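Side-chain contacts in peptide chain release factor subunit 1 (Aeropyrum pernix, PDB 3AGK), which probably directs the termination of protein synthesis at the stop codons UAA, UAG and UGA, as a member of the eukaryotic release factor 1 family: residues I117-Y122 and T130-D135; E287-H292 and A352-K357. All blocks are in the same frame, centred on the assembly; numbering follows the deposited sequence.

Interaction 1 of 2, residues I117-Y122 and T130-D135; sequences IRVFYY and TDFLED
V119 is the first residue of 117-122 to touch the other segment: its CG1 methyl comes within 3.6 Å of CE2 of F132, and the two side chains cross at about a right angle. This branch sits between the backbone N and the carbonyl carbon (chi1 37°), and from there it reaches the CD2/CE2 side of the phenyl ring, approaching obliquely. F120 points its CB away from 130-135, and its side chain packs on L37 of strand 34-39 and on V48 and L51 of helix 45-58. Y121 brings the chain back to the contact, where CG anti to the backbone N (chi1 -172°) holds the ring out so that a face meets F132. That face receives the edge of F132 in a T-shaped stack, with the centroids 5.2 Å apart and the planes at 63°. The point of the approach is CZ of F132, 3.6 Å from CD1 and 3.7 Å from CG of Y121, while CE1 of F132 lies 4.0 Å above the tyrosine plane, toward the rim of the ring. The F132 ring thus meets V119 through one of its sides and Y121 through its far end, and it also meets the ring of Y38. With an alanine in place of F132, the Y121 face would probably lose its edge-on partner and a gap would open beside V119. These contacts join a short helical turn, 131-134, to the approach and start of the edge strand 121-125 in the four-stranded antiparallel sheet of the first eRF1 domain, a surface contact in which a helical turn packs beside the end strand of the sheet.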
loop_
_atom_site.group_PDB
_atom_site.type_symbol
_atom_site.label_atom_id
_atom_site.label_comp_id
_atom_site.label_asym_id
_atom_site.label_seq_id
_atom_site.Cartn_x
_atom_site.Cartn_y
_atom_site.Cartn_z
ATOM N N ILE A 117 -6.341 -13.932 13.810
ATOM C CA ILE A 117 -7.531 -13.286 13.287
ATOM C C ILE A 117 -8.605 -13.351 14.369
ATOM O O ILE A 117 -8.557 -14.230 15.236
ATOM C CB ILE A 117 -7.996 -13.958 11.989
ATOM C CG1 ILE A 117 -7.580 -15.424 11.980
ATOM C CG2 ILE A 117 -7.349 -13.296 10.794
ATOM C CD1 ILE A 117 -7.774 -16.086 10.631
ATOM N N ARG A 118 -9.553 -12.417 14.343
ATOM C CA ARG A 118 -10.582 -12.376 15.377
ATOM C C ARG A 118 -11.986 -12.376 14.800
ATOM O O ARG A 118 -12.930 -12.807 15.465
ATOM C CB ARG A 118 -10.382 -11.183 16.318
ATOM C CG ARG A 118 -9.910 -11.582 17.721
ATOM C CD ARG A 118 -8.777 -12.597 17.630
ATOM N NE ARG A 118 -8.391 -13.184 18.914
ATOM C CZ ARG A 118 -7.415 -12.717 19.691
ATOM N NH1 ARG A 118 -6.729 -11.641 19.327
ATOM N NH2 ARG A 118 -7.127 -13.323 20.835
ATOM N N VAL A 119 -12.114 -11.912 13.558
ATOM C CA VAL A 119 -13.427 -11.803 12.922
ATOM C C VAL A 119 -13.639 -12.836 11.820
ATOM O O VAL A 119 -12.973 -12.815 10.776
ATOM C CB VAL A 119 -13.708 -10.380 12.389
ATOM C CG1 VAL A 119 -12.458 -9.753 11.820
ATOM C CG2 VAL A 119 -14.847 -10.398 11.348
ATOM N N PHE A 120 -14.563 -13.756 12.068
ATOM C CA PHE A 120 -14.908 -14.751 11.062
ATOM C C PHE A 120 -15.345 -14.041 9.799
ATOM O O PHE A 120 -15.994 -13.004 9.861
ATOM C CB PHE A 120 -16.020 -15.669 11.555
ATOM C CG PHE A 120 -16.497 -16.642 10.519
ATOM C CD1 PHE A 120 -15.792 -17.799 10.264
ATOM C CD2 PHE A 120 -17.660 -16.400 9.805
ATOM C CE1 PHE A 120 -16.227 -18.709 9.311
ATOM C CE2 PHE A 120 -18.106 -17.302 8.854
ATOM C CZ PHE A 120 -17.392 -18.456 8.607
ATOM N N TYR A 121 -14.983 -14.583 8.651
ATOM C CA TYR A 121 -15.376 -13.956 7.405
ATOM C C TYR A 121 -15.497 -15.049 6.362
ATOM O O TYR A 121 -14.656 -15.946 6.292
ATOM C CB TYR A 121 -14.329 -12.923 6.997
ATOM C CG TYR A 121 -14.700 -12.056 5.816
ATOM C CD1 TYR A 121 -15.393 -10.862 5.997
ATOM C CD2 TYR A 121 -14.340 -12.411 4.524
ATOM C CE1 TYR A 121 -15.731 -10.052 4.918
ATOM C CE2 TYR A 121 -14.668 -11.605 3.438
ATOM C CZ TYR A 121 -15.366 -10.429 3.646
ATOM O OH TYR A 121 -15.690 -9.627 2.581
ATOM N N TYR A 122 -16.566 -14.993 5.580
ATOM C CA TYR A 122 -16.761 -15.928 4.487
ATOM C C TYR A 122 -17.215 -15.142 3.284
ATOM O O TYR A 122 -18.098 -14.290 3.392
ATOM C CB TYR A 122 -17.820 -16.973 4.830
ATOM C CG TYR A 122 -18.362 -17.684 3.599
ATOM C CD1 TYR A 122 -17.696 -18.761 3.053
ATOM C CD2 TYR A 122 -19.528 -17.252 2.967
ATOM C CE1 TYR A 122 -18.169 -19.408 1.927
ATOM C CE2 TYR A 122 -20.013 -17.898 1.834
ATOM C CZ TYR A 122 -19.321 -18.979 1.326
ATOM O OH TYR A 122 -19.763 -19.642 0.209
ATOM N N THR A 130 -8.295 -10.225 0.704
ATOM C CA THR A 130 -7.026 -10.358 1.401
ATOM C C THR A 130 -6.939 -9.319 2.502
ATOM O O THR A 130 -5.995 -9.314 3.304
ATOM C CB THR A 130 -5.873 -10.144 0.436
ATOM O OG1 THR A 130 -5.460 -8.776 0.491
ATOM C CG2 THR A 130 -6.306 -10.472 -0.981
ATOM N N ASP A 131 -7.937 -8.438 2.513
ATOM C CA ASP A 131 -8.058 -7.355 3.474
ATOM C C ASP A 131 -7.222 -7.517 4.724
ATOM O O ASP A 131 -6.210 -6.852 4.893
ATOM C CB ASP A 131 -9.525 -7.195 3.897
ATOM C CG ASP A 131 -10.366 -6.502 2.850
ATOM O OD1 ASP A 131 -9.900 -6.402 1.697
ATOM O OD2 ASP A 131 -11.492 -6.062 3.180
ATOM N N PHE A 132 -7.683 -8.394 5.607
ATOM C CA PHE A 132 -7.149 -8.507 6.956
ATOM C C PHE A 132 -5.664 -8.839 6.935
ATOM O O PHE A 132 -4.915 -8.420 7.819
ATOM C CB PHE A 132 -7.907 -9.582 7.743
ATOM C CG PHE A 132 -9.409 -9.603 7.493
ATOM C CD1 PHE A 132 -9.925 -9.974 6.257
ATOM C CD2 PHE A 132 -10.299 -9.290 8.507
ATOM C CE1 PHE A 132 -11.275 -10.017 6.040
ATOM C CE2 PHE A 132 -11.661 -9.327 8.289
ATOM C CZ PHE A 132 -12.147 -9.692 7.055
ATOM N N LEU A 133 -5.240 -9.576 5.913
ATOM C CA LEU A 133 -3.871 -10.095 5.839
ATOM C C LEU A 133 -2.870 -9.016 5.465
ATOM O O LEU A 133 -1.746 -8.986 5.979
ATOM C CB LEU A 133 -3.800 -11.231 4.823
ATOM C CG LEU A 133 -4.696 -12.428 5.140
ATOM C CD1 LEU A 133 -4.775 -13.400 3.959
ATOM C CD2 LEU A 133 -4.199 -13.132 6.398
ATOM N N GLU A 134 -3.279 -8.136 4.557
ATOM C CA GLU A 134 -2.413 -7.049 4.115
ATOM C C GLU A 134 -2.082 -6.090 5.245
ATOM O O GLU A 134 -1.065 -5.405 5.202
ATOM C CB GLU A 134 -3.045 -6.280 2.957
ATOM C CG GLU A 134 -3.293 -7.120 1.724
ATOM C CD GLU A 134 -3.431 -6.276 0.473
ATOM O OE1 GLU A 134 -4.563 -6.168 -0.055
ATOM O OE2 GLU A 134 -2.400 -5.720 0.022
ATOM N N ASP A 135 -2.935 -6.056 6.263
ATOM C CA ASP A 135 -2.756 -5.120 7.368
ATOM C C ASP A 135 -1.644 -5.504 8.349
ATOM O O ASP A 135 -1.146 -4.650 9.091
ATOM C CB ASP A 135 -4.079 -4.917 8.102
ATOM C CG ASP A 135 -5.012 -3.972 7.366
ATOM O OD1 ASP A 135 -6.241 -4.134 7.495
ATOM O OD2 ASP A 135 -4.512 -3.071 6.658
#

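Interaction 2 of 2, residues E287-H292 and A352-K357; sequences EEFKLH and AEWFLK
F289 and F355 meet almost perpendicularly: the edge of F355 is directed toward the face of F289 in an offset edge-to-face pair, with the ring planes at 84° and the centroids 5.9 Å apart. The edge of F355 comes to the CE2 rim of F289 rather than over its centre, with CD1 of F355 4.1 Å from CE2 of F289. W354 comes to the same carbon at a slant, its CH2 lying 3.9 Å from CE2 of F289, with neither ring presenting a clear face or edge to the other. CE2 of F289 therefore serves as the meeting point for two consecutive aromatic residues of the opposing helix. In both phenylalanines the CG atom is anti to the backbone N: in F289 this carries the ring toward the other helix, and in F355 it swings the ring edge to CE2 of F289. K290 adds an aliphatic contact: CG of its bent chain is 4.1 Å from CH2 of W354, and the two side chains cross at about a right angle. These long side chains bridge segments whose axes come no closer than 12.8 Å and whose directions differ by 52°, so the backbones stay well apart. Beneath them, F289 and F355 both rest on A363 and L320 of the sheet, and F289 makes a further edge-to-face contact with F359; W354 also reaches L293, one turn beyond F289 on helix 277-294. No hydrogen bond or salt bridge links the two segments. The contact is apolar and largely aromatic, buried at the two phenylalanines and passing outward through W354 to exposed K290, so cohesion here probably comes from burial of apolar surface and dispersion, perhaps helped by the edge-to-face electrostatics.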
loop_
_atom_site.group_PDB
_atom_site.type_symbol
_atom_site.label_atom_id
_atom_site.label_comp_id
_atom_site.label_asym_id
_atom_site.label_seq_id
_atom_site.Cartn_x
_atom_site.Cartn_y
_atom_site.Cartn_z
ATOM N N GLU A 287 17.368 12.344 -8.441
ATOM C CA GLU A 287 17.901 13.656 -8.782
ATOM C C GLU A 287 19.426 13.678 -8.866
ATOM O O GLU A 287 19.990 14.259 -9.794
ATOM C CB GLU A 287 17.399 14.714 -7.800
ATOM C CG GLU A 287 15.904 14.950 -7.893
ATOM C CD GLU A 287 15.407 15.929 -6.843
ATOM O OE1 GLU A 287 14.180 16.183 -6.802
ATOM O OE2 GLU A 287 16.245 16.437 -6.059
ATOM N N GLU A 288 20.098 13.059 -7.902
ATOM C CA GLU A 288 21.551 12.965 -7.967
ATOM C C GLU A 288 21.988 12.269 -9.266
ATOM O O GLU A 288 22.888 12.736 -9.961
ATOM C CB GLU A 288 22.105 12.219 -6.755
ATOM C CG GLU A 288 23.612 12.023 -6.783
ATOM C CD GLU A 288 24.144 11.313 -5.544
ATOM O OE1 GLU A 288 23.331 10.878 -4.702
ATOM O OE2 GLU A 288 25.379 11.182 -5.416
ATOM N N PHE A 289 21.332 11.158 -9.584
ATOM C CA PHE A 289 21.599 10.422 -10.808
ATOM C C PHE A 289 21.455 11.351 -12.021
ATOM O O PHE A 289 22.307 11.363 -12.904
ATOM C CB PHE A 289 20.670 9.192 -10.895
ATOM C CG PHE A 289 20.696 8.477 -12.231
ATOM C CD1 PHE A 289 21.813 7.769 -12.640
ATOM C CD2 PHE A 289 19.587 8.502 -13.066
ATOM C CE1 PHE A 289 21.837 7.110 -13.863
ATOM C CE2 PHE A 289 19.597 7.842 -14.282
ATOM C CZ PHE A 289 20.725 7.137 -14.683
ATOM N N LYS A 290 20.390 12.146 -12.055
ATOM C CA LYS A 290 20.131 12.980 -13.224
ATOM C C LYS A 290 21.114 14.144 -13.342
ATOM O O LYS A 290 21.522 14.506 -14.440
ATOM C CB LYS A 290 18.689 13.479 -13.231
ATOM C CG LYS A 290 18.112 13.592 -14.630
ATOM C CD LYS A 290 18.968 14.507 -15.520
ATOM C CE LYS A 290 18.936 14.092 -16.981
ATOM N NZ LYS A 290 19.983 14.800 -17.774
ATOM N N LEU A 291 21.500 14.707 -12.204
ATOM C CA LEU A 291 22.511 15.758 -12.138
ATOM C C LEU A 291 23.857 15.304 -12.735
ATOM O O LEU A 291 24.511 16.046 -13.470
ATOM C CB LEU A 291 22.699 16.187 -10.679
ATOM C CG LEU A 291 23.065 17.635 -10.351
ATOM C CD1 LEU A 291 22.266 18.594 -11.215
ATOM C CD2 LEU A 291 22.835 17.927 -8.869
ATOM N N HIS A 292 24.269 14.083 -12.415
ATOM C CA HIS A 292 25.485 13.529 -12.995
ATOM C C HIS A 292 25.331 13.381 -14.509
ATOM O O HIS A 292 26.258 13.684 -15.264
ATOM C CB HIS A 292 25.843 12.174 -12.366
ATOM C CG HIS A 292 26.258 12.260 -10.929
ATOM N ND1 HIS A 292 27.407 12.905 -10.520
ATOM C CD2 HIS A 292 25.686 11.763 -9.806
ATOM C CE1 HIS A 292 27.518 12.814 -9.206
ATOM N NE2 HIS A 292 26.486 12.124 -8.749
ATOM N N ALA A 352 9.943 7.588 -12.907
ATOM C CA ALA A 352 10.060 6.134 -13.000
ATOM C C ALA A 352 9.969 5.630 -14.433
ATOM O O ALA A 352 10.800 4.825 -14.863
ATOM C CB ALA A 352 9.051 5.431 -12.133
ATOM N N GLU A 353 8.971 6.097 -15.174
ATOM C CA GLU A 353 8.780 5.606 -16.533
ATOM C C GLU A 353 9.923 6.023 -17.472
ATOM O O GLU A 353 10.325 5.267 -18.347
ATOM C CB GLU A 353 7.432 6.064 -17.096
ATOM C CG GLU A 353 7.433 7.453 -17.687
ATOM C CD GLU A 353 6.223 7.701 -18.580
ATOM O OE1 GLU A 353 5.627 8.798 -18.486
ATOM O OE2 GLU A 353 5.866 6.796 -19.370
ATOM N N TRP A 354 10.429 7.234 -17.286
ATOM C CA TRP A 354 11.566 7.712 -18.041
ATOM C C TRP A 354 12.803 6.845 -17.753
ATOM O O TRP A 354 13.500 6.408 -18.676
ATOM C CB TRP A 354 11.845 9.167 -17.668
ATOM C CG TRP A 354 13.206 9.592 -18.065
ATOM C CD1 TRP A 354 13.612 9.987 -19.308
ATOM C CD2 TRP A 354 14.364 9.640 -17.230
ATOM N NE1 TRP A 354 14.953 10.288 -19.293
ATOM C CE2 TRP A 354 15.438 10.084 -18.027
ATOM C CE3 TRP A 354 14.597 9.358 -15.882
ATOM C CZ2 TRP A 354 16.728 10.254 -17.519
ATOM C CZ3 TRP A 354 15.860 9.535 -15.378
ATOM C CH2 TRP A 354 16.919 9.969 -16.194
ATOM N N PHE A 355 13.056 6.615 -16.463
ATOM C CA PHE A 355 14.142 5.770 -15.984
ATOM C C PHE A 355 14.095 4.371 -16.593
ATOM O O PHE A 355 15.117 3.838 -17.042
ATOM C CB PHE A 355 14.098 5.672 -14.455
ATOM C CG PHE A 355 15.194 4.806 -13.857
ATOM C CD1 PHE A 355 16.535 5.118 -14.054
ATOM C CD2 PHE A 355 14.881 3.700 -13.074
ATOM C CE1 PHE A 355 17.536 4.324 -13.495
ATOM C CE2 PHE A 355 15.876 2.905 -12.518
ATOM C CZ PHE A 355 17.204 3.216 -12.732
ATOM N N LEU A 356 12.908 3.778 -16.595
ATOM C CA LEU A 356 12.695 2.465 -17.179
ATOM C C LEU A 356 12.879 2.490 -18.703
ATOM O O LEU A 356 13.401 1.547 -19.290
ATOM C CB LEU A 356 11.279 1.969 -16.850
ATOM C CG LEU A 356 10.938 0.588 -17.409
ATOM C CD1 LEU A 356 11.887 -0.444 -16.795
ATOM C CD2 LEU A 356 9.476 0.210 -17.169
ATOM N N LYS A 357 12.432 3.563 -19.346
ATOM C CA LYS A 357 12.501 3.628 -20.806
ATOM C C LYS A 357 13.928 3.875 -21.264
ATOM O O LYS A 357 14.400 3.252 -22.204
ATOM C CB LYS A 357 11.565 4.710 -21.395
ATOM C CG LYS A 357 11.678 4.841 -22.921
ATOM C CD LYS A 357 10.996 6.079 -23.508
ATOM C CE LYS A 357 10.872 5.906 -25.024
ATOM N NZ LYS A 357 10.411 7.112 -25.756
#

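Overall arrangement
Interaction 1 closes before interaction 2 opens along the chain, and the two lie on opposite sides of the chain's centre. Their centres are 39 Å apart and their nearest atoms about 20 Å, so they do not touch. Each belongs to a different eRF1 domain: 117-122 runs into edge strand 121-125 of the domain 1 antiparallel sheet, and 130-135 holds the short helix 131-134 that follows it, whereas 287-292 and 352-357 lie on helices 277-294 and 352-359 over the mixed sheet of domain 3. Domain 2, with its five-stranded sheet, comes between them in sequence. Each contact joins parts of its own domain, and neither bridges two domains of this multidomain release factor.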